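Local coordinates for protein aminoacyl-tRNA synthetase (Cryptosporidium parvum, PDB 5F9Z) that probably attaches proline to its cognate tRNA at the expense of ATP, as a class II prolyl-tRNA synthetase, at residues 331-336 against 396-401; 375-380 against 386-391. One frame throughout, in Å; residues are numbered along the deposited sequence.

Overall arrangement
Both interactions belong to the anticodon-binding domain: a turn meets helix 393-417 in interaction 1, and two neighbouring strands pair in interaction 2. Interaction 2 joins strands 374-379 and 385-389 of the five-stranded sheet into a hairpin by backbone bonds and one salt bridge; it is partly buried, four of its seven touching residues being buried and one, D387, exposed. Interaction 1 is side-chain packing alone, with no hydrogen bond, and three of its five touching residues are buried. The centres of interactions 1 and 2 lie about 12 Å apart. Helix 393-417 follows strand 385-389 and packs back on it, L400 CD1 lying 3.7 Å from M386 SD and K396 CG 3.7 Å from I388 CD1.

Interaction 1. Residues 331-336 against 396-401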
ATOM      1  N   LYS A 331     -15.584 -21.886  -8.648  1.00 30.24           N
ATOM      2  CA  LYS A 331     -16.508 -20.982  -7.972  1.00 30.63           C
ATOM      3  C   LYS A 331     -16.917 -21.529  -6.611  1.00 29.51           C
ATOM      4  O   LYS A 331     -16.982 -20.784  -5.626  1.00 30.13           O
ATOM      5  CB  LYS A 331     -17.742 -20.736  -8.842  1.00 35.22           C
ATOM      6  CG  LYS A 331     -17.675 -19.470  -9.679  1.00 37.76           C
ATOM      7  CD  LYS A 331     -18.948 -19.285 -10.490  1.00 41.58           C
ATOM      8  CE  LYS A 331     -19.055 -17.873 -11.039  1.00 44.24           C
ATOM      9  NZ  LYS A 331     -17.859 -17.491 -11.839  1.00 45.10           N
ATOM     10  N   LYS A 332     -17.192 -22.833  -6.534  1.00 30.01           N
ATOM     11  CA  LYS A 332     -17.554 -23.446  -5.261  1.00 30.41           C
ATOM     12  C   LYS A 332     -16.398 -23.448  -4.272  1.00 31.18           C
ATOM     13  O   LYS A 332     -16.636 -23.495  -3.060  1.00 34.11           O
ATOM     14  CB  LYS A 332     -18.048 -24.876  -5.488  1.00 30.89           C
ATOM     15  N   ALA A 333     -15.159 -23.397  -4.754  1.00 29.87           N
ATOM     16  CA  ALA A 333     -13.982 -23.374  -3.897  1.00 28.07           C
ATOM     17  C   ALA A 333     -13.558 -21.963  -3.512  1.00 28.54           C
ATOM     18  O   ALA A 333     -12.486 -21.791  -2.921  1.00 29.26           O
ATOM     19  CB  ALA A 333     -12.820 -24.099  -4.581  1.00 26.19           C
ATOM     20  N   GLY A 334     -14.366 -20.955  -3.831  1.00 27.40           N
ATOM     21  CA  GLY A 334     -14.029 -19.585  -3.505  1.00 27.30           C
ATOM     22  C   GLY A 334     -13.006 -18.941  -4.410  1.00 28.78           C
ATOM     23  O   GLY A 334     -12.483 -17.874  -4.067  1.00 31.32           O
ATOM     24  N   VAL A 335     -12.700 -19.548  -5.551  1.00 28.15           N
ATOM     25  CA  VAL A 335     -11.719 -19.011  -6.485  1.00 26.50           C
ATOM     26  C   VAL A 335     -12.432 -18.112  -7.485  1.00 25.70           C
ATOM     27  O   VAL A 335     -13.484 -18.477  -8.024  1.00 24.45           O
ATOM     28  CB  VAL A 335     -10.964 -20.145  -7.201  1.00 25.04           C
ATOM     29  CG1 VAL A 335     -10.000 -19.581  -8.233  1.00 24.40           C
ATOM     30  CG2 VAL A 335     -10.223 -21.008  -6.189  1.00 24.73           C
ATOM     31  N   ARG A 336     -11.869 -16.930  -7.725  1.00 26.30           N
ATOM     32  CA  ARG A 336     -12.400 -16.014  -8.729  1.00 27.10           C
ATOM     33  C   ARG A 336     -11.915 -16.471 -10.099  1.00 27.01           C
ATOM     34  O   ARG A 336     -10.716 -16.422 -10.393  1.00 23.97           O
ATOM     35  CB  ARG A 336     -11.970 -14.581  -8.430  1.00 26.84           C
ATOM     36  CG  ARG A 336     -12.573 -14.018  -7.151  1.00 26.80           C
ATOM     37  CD  ARG A 336     -12.137 -12.583  -6.907  1.00 26.24           C
ATOM     38  NE  ARG A 336     -10.694 -12.475  -6.710  1.00 26.04           N
ATOM     39  CZ  ARG A 336     -10.088 -12.608  -5.534  1.00 25.27           C
ATOM     40  NH1 ARG A 336     -10.801 -12.855  -4.443  1.00 25.53           N
ATOM     41  NH2 ARG A 336      -8.772 -12.495  -5.448  1.00 24.37           N
ATOM     42  N   LYS A 396      -6.321 -28.765  -5.376  1.00 31.13           N
ATOM     43  CA  LYS A 396      -5.008 -28.301  -5.817  1.00 31.39           C
ATOM     44  C   LYS A 396      -4.978 -26.795  -6.058  1.00 29.19           C
ATOM     45  O   LYS A 396      -3.982 -26.136  -5.737  1.00 30.15           O
ATOM     46  CB  LYS A 396      -4.589 -29.043  -7.087  1.00 33.16           C
ATOM     47  CG  LYS A 396      -3.135 -28.841  -7.475  1.00 35.42           C
ATOM     48  CD  LYS A 396      -2.243 -29.876  -6.810  1.00 39.74           C
ATOM     49  CE  LYS A 396      -0.771 -29.526  -6.964  1.00 41.27           C
ATOM     50  NZ  LYS A 396      -0.384 -28.376  -6.097  1.00 41.52           N
ATOM     51  N   ILE A 397      -6.043 -26.236  -6.626  1.00 26.14           N
ATOM     52  CA  ILE A 397      -6.051 -24.832  -7.035  1.00 26.65           C
ATOM     53  C   ILE A 397      -5.992 -23.903  -5.824  1.00 28.60           C
ATOM     54  O   ILE A 397      -5.216 -22.937  -5.848  1.00 28.98           O
ATOM     55  CB  ILE A 397      -7.264 -24.519  -7.928  1.00 26.15           C
ATOM     56  CG1 ILE A 397      -7.205 -25.363  -9.201  1.00 25.28           C
ATOM     57  CG2 ILE A 397      -7.307 -23.038  -8.275  1.00 18.57           C
ATOM     58  CD1 ILE A 397      -5.867 -25.299  -9.906  1.00 25.17           C
ATOM     59  N   PRO A 398      -6.772 -24.124  -4.756  1.00 28.74           N
ATOM     60  CA  PRO A 398      -6.558 -23.308  -3.548  1.00 28.41           C
ATOM     61  C   PRO A 398      -5.152 -23.427  -2.989  1.00 29.15           C
ATOM     62  O   PRO A 398      -4.631 -22.450  -2.435  1.00 26.34           O
ATOM     63  CB  PRO A 398      -7.609 -23.850  -2.569  1.00 28.38           C
ATOM     64  CG  PRO A 398      -8.682 -24.375  -3.439  1.00 28.23           C
ATOM     65  CD  PRO A 398      -7.971 -24.974  -4.617  1.00 29.19           C
ATOM     66  N   LYS A 399      -4.516 -24.595  -3.124  1.00 30.31           N
ATOM     67  CA  LYS A 399      -3.137 -24.741  -2.672  1.00 30.09           C
ATOM     68  C   LYS A 399      -2.177 -23.955  -3.558  1.00 28.71           C
ATOM     69  O   LYS A 399      -1.229 -23.337  -3.058  1.00 29.29           O
ATOM     70  CB  LYS A 399      -2.742 -26.217  -2.638  1.00 32.61           C
ATOM     71  CG  LYS A 399      -3.408 -27.021  -1.535  1.00 34.61           C
ATOM     72  CD  LYS A 399      -2.844 -28.432  -1.461  1.00 37.56           C
ATOM     73  CE  LYS A 399      -3.071 -29.190  -2.759  1.00 38.10           C
ATOM     74  NZ  LYS A 399      -2.551 -30.584  -2.687  1.00 39.97           N
ATOM     75  N   LEU A 400      -2.404 -23.968  -4.875  1.00 28.00           N
ATOM     76  CA  LEU A 400      -1.520 -23.243  -5.783  1.00 25.49           C
ATOM     77  C   LEU A 400      -1.593 -21.741  -5.545  1.00 24.97           C
ATOM     78  O   LEU A 400      -0.562 -21.058  -5.523  1.00 26.77           O
ATOM     79  CB  LEU A 400      -1.865 -23.574  -7.235  1.00 24.11           C
ATOM     80  CG  LEU A 400      -1.385 -24.932  -7.748  1.00 25.54           C
ATOM     81  CD1 LEU A 400      -1.779 -25.124  -9.204  1.00 24.81           C
ATOM     82  CD2 LEU A 400       0.120 -25.066  -7.573  1.00 23.81           C
ATOM     83  N   LEU A 401      -2.803 -21.205  -5.367  1.00 23.73           N
ATOM     84  CA  LEU A 401      -2.939 -19.788  -5.044  1.00 22.23           C
ATOM     85  C   LEU A 401      -2.325 -19.479  -3.686  1.00 22.75           C
ATOM     86  O   LEU A 401      -1.720 -18.417  -3.495  1.00 22.32           O
ATOM     87  CB  LEU A 401      -4.413 -19.382  -5.082  1.00 20.97           C
ATOM     88  CG  LEU A 401      -5.112 -19.551  -6.433  1.00 21.58           C
ATOM     89  CD1 LEU A 401      -6.574 -19.143  -6.342  1.00 21.57           C
ATOM     90  CD2 LEU A 401      -4.395 -18.753  -7.511  1.00 19.85           C
TER
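V335 carries this contact, with both of its methyls turned to helix 393-417. V335 CG1 meets L401 CD1 at 3.9 Å, and V335 CG2 lies 4.1 Å from the same L401 CD1, so the leucine methyl sits against both branches of the valine. V335 CG2 also touches I397 CG2 at 4.1 Å; these two side chains meet nearly at right angles. With CG1 anti to the backbone N (chi1 177°), the valine leaves CG2 beside that N, where it can reach the isoleucine as well as the leucine. Toward the more exposed margin, A333 CB rests on P398 CG at 4.3 Å, a looser touch. I397 and L401 are one turn apart, joined by the bond from L401 N to I397 O, and so present their methyls as neighbours to the one valine.

The turn that delivers V335 is a Schellman motif closing helix 317-332. G334, at positive phi, is its C-prime residue, and G334 N bonds K331 O at 3.2 Å while V335 N reaches back to a carbonyl in the helix's last turn. The chain then runs on into strand 337-339, an outer strand of the anticodon-binding domain's sheet. Across the contact, helix 393-417 is kinked at P398, whose ring nitrogen has no hydrogen to give to the preceding turn.

Further out, L401 also packs on P297, C360 and L361, and I397 on F363 of strand 361-365. R336 bonds through NH2 to A300 O, and its backbone pairs with Q303 and V304.

Interaction 2. Residues 375-380 against 386-391; sequences VRVVVR and MDIPIS
M386 O takes the shortest polar bond here, from V377 N at 2.9 Å, the donor lying nearly along the C=O axis. It belongs to the antiparallel hairpin of strands 374-379 and 385-389, at one edge of the anticodon-binding domain's mixed sheet. M386 N returns a bond to V377 O at 3.1 Å, completing one hydrogen-bonded pair; V375 and I388 form the other, V375 N giving to I388 O and I388 N to V375 O. Between them R376 and D387 make the non-hydrogen-bonded pair, where D387 CA approaches V375 O in a CA-H...O contact of 3.4 Å.

V375, V377, M386 and I388 share one face of the hairpin. V377 CB lies 3.9 Å from M386 CG, while V377 CG2 meets I388 CG1 at 4.0 Å. M386 bends at its end, which brings CE to V379 CG2. Helix 393-417 packs against this face through L393 on V375 and L400 on M386, and its F404 touches V379; V375 also touches V326 of helix 317-332.

R376 and D387 project from the other face, joined by a salt bridge. The arginine chain, bent at chi2 and chi3, folds back over the neighbouring strand so that R376 CD passes 3.6 Å from M386 O, and the guanidinium grips the aspartate side-on with one nitrogen to each oxygen. Two bonds limit the carboxylate's freedom to rotate, yet its plane stands 64° from that of the guanidinium. NH2 meets the syn lone pair of OD2, a bond bent to 140° at the hydrogen; R376 NE reaches D387 OD1 at 3.0 Å, coming from above the carboxylate plane, 44° out of it.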
ATOM      1  N   VAL A 375      -6.667 -30.363 -16.947  1.00 33.37           N
ATOM      2  CA  VAL A 375      -6.460 -29.006 -17.436  1.00 33.58           C
ATOM      3  C   VAL A 375      -4.977 -28.670 -17.363  1.00 33.66           C
ATOM      4  O   VAL A 375      -4.276 -29.101 -16.441  1.00 32.02           O
ATOM      5  CB  VAL A 375      -7.291 -27.970 -16.647  1.00 32.92           C
ATOM      6  CG1 VAL A 375      -8.777 -28.149 -16.926  1.00 33.82           C
ATOM      7  CG2 VAL A 375      -7.004 -28.079 -15.162  1.00 33.84           C
ATOM      8  N   ARG A 376      -4.504 -27.907 -18.345  1.00 33.01           N
ATOM      9  CA  ARG A 376      -3.132 -27.418 -18.367  1.00 33.14           C
ATOM     10  C   ARG A 376      -3.066 -26.095 -17.613  1.00 30.83           C
ATOM     11  O   ARG A 376      -3.686 -25.108 -18.025  1.00 29.67           O
ATOM     12  CB  ARG A 376      -2.642 -27.248 -19.804  1.00 35.57           C
ATOM     13  CG  ARG A 376      -1.323 -26.500 -19.931  1.00 36.63           C
ATOM     14  CD  ARG A 376      -0.211 -27.185 -19.151  1.00 36.96           C
ATOM     15  NE  ARG A 376       0.014 -28.555 -19.599  1.00 38.87           N
ATOM     16  CZ  ARG A 376       0.840 -28.895 -20.583  1.00 40.26           C
ATOM     17  NH1 ARG A 376       1.524 -27.960 -21.229  1.00 40.63           N
ATOM     18  NH2 ARG A 376       0.981 -30.169 -20.922  1.00 41.06           N
ATOM     19  N   VAL A 377      -2.320 -26.077 -16.514  1.00 31.76           N
ATOM     20  CA  VAL A 377      -2.187 -24.897 -15.669  1.00 30.31           C
ATOM     21  C   VAL A 377      -0.830 -24.261 -15.928  1.00 30.33           C
ATOM     22  O   VAL A 377       0.200 -24.947 -15.910  1.00 31.55           O
ATOM     23  CB  VAL A 377      -2.347 -25.257 -14.181  1.00 28.64           C
ATOM     24  CG1 VAL A 377      -2.304 -24.002 -13.323  1.00 27.54           C
ATOM     25  CG2 VAL A 377      -3.641 -26.026 -13.958  1.00 27.64           C
ATOM     26  N   VAL A 378      -0.826 -22.954 -16.171  1.00 28.50           N
ATOM     27  CA  VAL A 378       0.397 -22.175 -16.324  1.00 26.55           C
ATOM     28  C   VAL A 378       0.387 -21.092 -15.255  1.00 26.28           C
ATOM     29  O   VAL A 378      -0.561 -20.301 -15.174  1.00 27.27           O
ATOM     30  CB  VAL A 378       0.520 -21.562 -17.727  1.00 26.72           C
ATOM     31  CG1 VAL A 378       1.844 -20.824 -17.867  1.00 27.19           C
ATOM     32  CG2 VAL A 378       0.389 -22.639 -18.793  1.00 23.24           C
ATOM     33  N   VAL A 379       1.433 -21.060 -14.437  1.00 26.44           N
ATOM     34  CA  VAL A 379       1.542 -20.106 -13.339  1.00 24.78           C
ATOM     35  C   VAL A 379       2.134 -18.807 -13.869  1.00 25.29           C
ATOM     36  O   VAL A 379       3.078 -18.815 -14.668  1.00 27.40           O
ATOM     37  CB  VAL A 379       2.387 -20.689 -12.193  1.00 24.07           C
ATOM     38  CG1 VAL A 379       2.351 -19.774 -10.983  1.00 21.81           C
ATOM     39  CG2 VAL A 379       1.887 -22.079 -11.826  1.00 23.38           C
ATOM     40  N   ARG A 380       1.578 -17.681 -13.414  1.00 23.41           N
ATOM     41  CA  ARG A 380       1.900 -16.388 -14.010  1.00 23.64           C
ATOM     42  C   ARG A 380       3.335 -15.962 -13.713  1.00 25.71           C
ATOM     43  O   ARG A 380       4.069 -15.552 -14.619  1.00 25.54           O
ATOM     44  CB  ARG A 380       0.913 -15.331 -13.512  1.00 21.87           C
ATOM     45  CG  ARG A 380       1.326 -13.893 -13.788  1.00 22.65           C
ATOM     46  CD  ARG A 380       1.405 -13.596 -15.277  1.00 26.64           C
ATOM     47  NE  ARG A 380       1.784 -12.208 -15.524  1.00 28.32           N
ATOM     48  CZ  ARG A 380       3.037 -11.769 -15.547  1.00 29.08           C
ATOM     49  NH1 ARG A 380       4.042 -12.611 -15.340  1.00 28.89           N
ATOM     50  NH2 ARG A 380       3.287 -10.486 -15.775  1.00 29.57           N
ATOM     51  N   MET A 386       1.864 -27.505 -15.315  1.00 37.69           N
ATOM     52  CA  MET A 386       1.439 -28.771 -14.736  1.00 40.06           C
ATOM     53  C   MET A 386       0.076 -29.136 -15.302  1.00 39.88           C
ATOM     54  O   MET A 386      -0.661 -28.281 -15.798  1.00 40.13           O
ATOM     55  CB  MET A 386       1.384 -28.695 -13.207  1.00 41.61           C
ATOM     56  CG  MET A 386       0.322 -27.745 -12.679  1.00 42.53           C
ATOM     57  SD  MET A 386       0.613 -27.251 -10.971  1.00 45.60           S
ATOM     58  CE  MET A 386       2.092 -26.259 -11.156  1.00 45.96           C
ATOM     59  N   ASP A 387      -0.248 -30.423 -15.221  1.00 39.94           N
ATOM     60  CA  ASP A 387      -1.553 -30.938 -15.613  1.00 39.07           C
ATOM     61  C   ASP A 387      -2.257 -31.465 -14.370  1.00 38.02           C
ATOM     62  O   ASP A 387      -1.748 -32.371 -13.701  1.00 40.75           O
ATOM     63  CB  ASP A 387      -1.422 -32.037 -16.668  1.00 41.19           C
ATOM     64  CG  ASP A 387      -0.916 -31.511 -17.996  1.00 41.51           C
ATOM     65  OD1 ASP A 387      -1.699 -30.854 -18.713  1.00 40.72           O
ATOM     66  OD2 ASP A 387       0.262 -31.763 -18.328  1.00 42.23           O
ATOM     67  N   ILE A 388      -3.413 -30.898 -14.064  1.00 35.05           N
ATOM     68  CA  ILE A 388      -4.193 -31.254 -12.881  1.00 33.02           C
ATOM     69  C   ILE A 388      -5.475 -31.930 -13.344  1.00 31.15           C
ATOM     70  O   ILE A 388      -6.203 -31.355 -14.162  1.00 28.88           O
ATOM     71  CB  ILE A 388      -4.515 -30.024 -12.013  1.00 31.13           C
ATOM     72  CG1 ILE A 388      -3.236 -29.257 -11.669  1.00 32.89           C
ATOM     73  CG2 ILE A 388      -5.243 -30.443 -10.746  1.00 30.59           C
ATOM     74  CD1 ILE A 388      -2.239 -30.065 -10.868  1.00 36.77           C
ATOM     75  N   PRO A 389      -5.784 -33.136 -12.870  1.00 30.94           N
ATOM     76  CA  PRO A 389      -7.088 -33.730 -13.173  1.00 30.30           C
ATOM     77  C   PRO A 389      -8.214 -32.866 -12.625  1.00 31.62           C
ATOM     78  O   PRO A 389      -8.061 -32.175 -11.614  1.00 32.72           O
ATOM     79  CB  PRO A 389      -7.033 -35.092 -12.472  1.00 31.09           C
ATOM     80  CG  PRO A 389      -5.574 -35.390 -12.339  1.00 32.69           C
ATOM     81  CD  PRO A 389      -4.911 -34.060 -12.125  1.00 32.04           C
ATOM     82  N   ILE A 390      -9.356 -32.907 -13.316  1.00 32.11           N
ATOM     83  CA  ILE A 390     -10.503 -32.095 -12.917  1.00 30.84           C
ATOM     84  C   ILE A 390     -10.939 -32.444 -11.498  1.00 32.16           C
ATOM     85  O   ILE A 390     -11.338 -31.568 -10.721  1.00 30.61           O
ATOM     86  CB  ILE A 390     -11.653 -32.268 -13.929  1.00 30.68           C
ATOM     87  CG1 ILE A 390     -11.256 -31.681 -15.285  1.00 30.45           C
ATOM     88  CG2 ILE A 390     -12.928 -31.615 -13.422  1.00 29.60           C
ATOM     89  CD1 ILE A 390     -12.303 -31.861 -16.360  1.00 30.33           C
ATOM     90  N   SER A 391     -10.842 -33.724 -11.129  1.00 34.13           N
ATOM     91  CA  SER A 391     -11.225 -34.147  -9.788  1.00 35.09           C
ATOM     92  C   SER A 391     -10.281 -33.622  -8.712  1.00 34.12           C
ATOM     93  O   SER A 391     -10.634 -33.654  -7.529  1.00 35.06           O
ATOM     94  CB  SER A 391     -11.292 -35.673  -9.719  1.00 37.15           C
ATOM     95  OG  SER A 391     -10.039 -36.252 -10.042  1.00 38.86           O
TER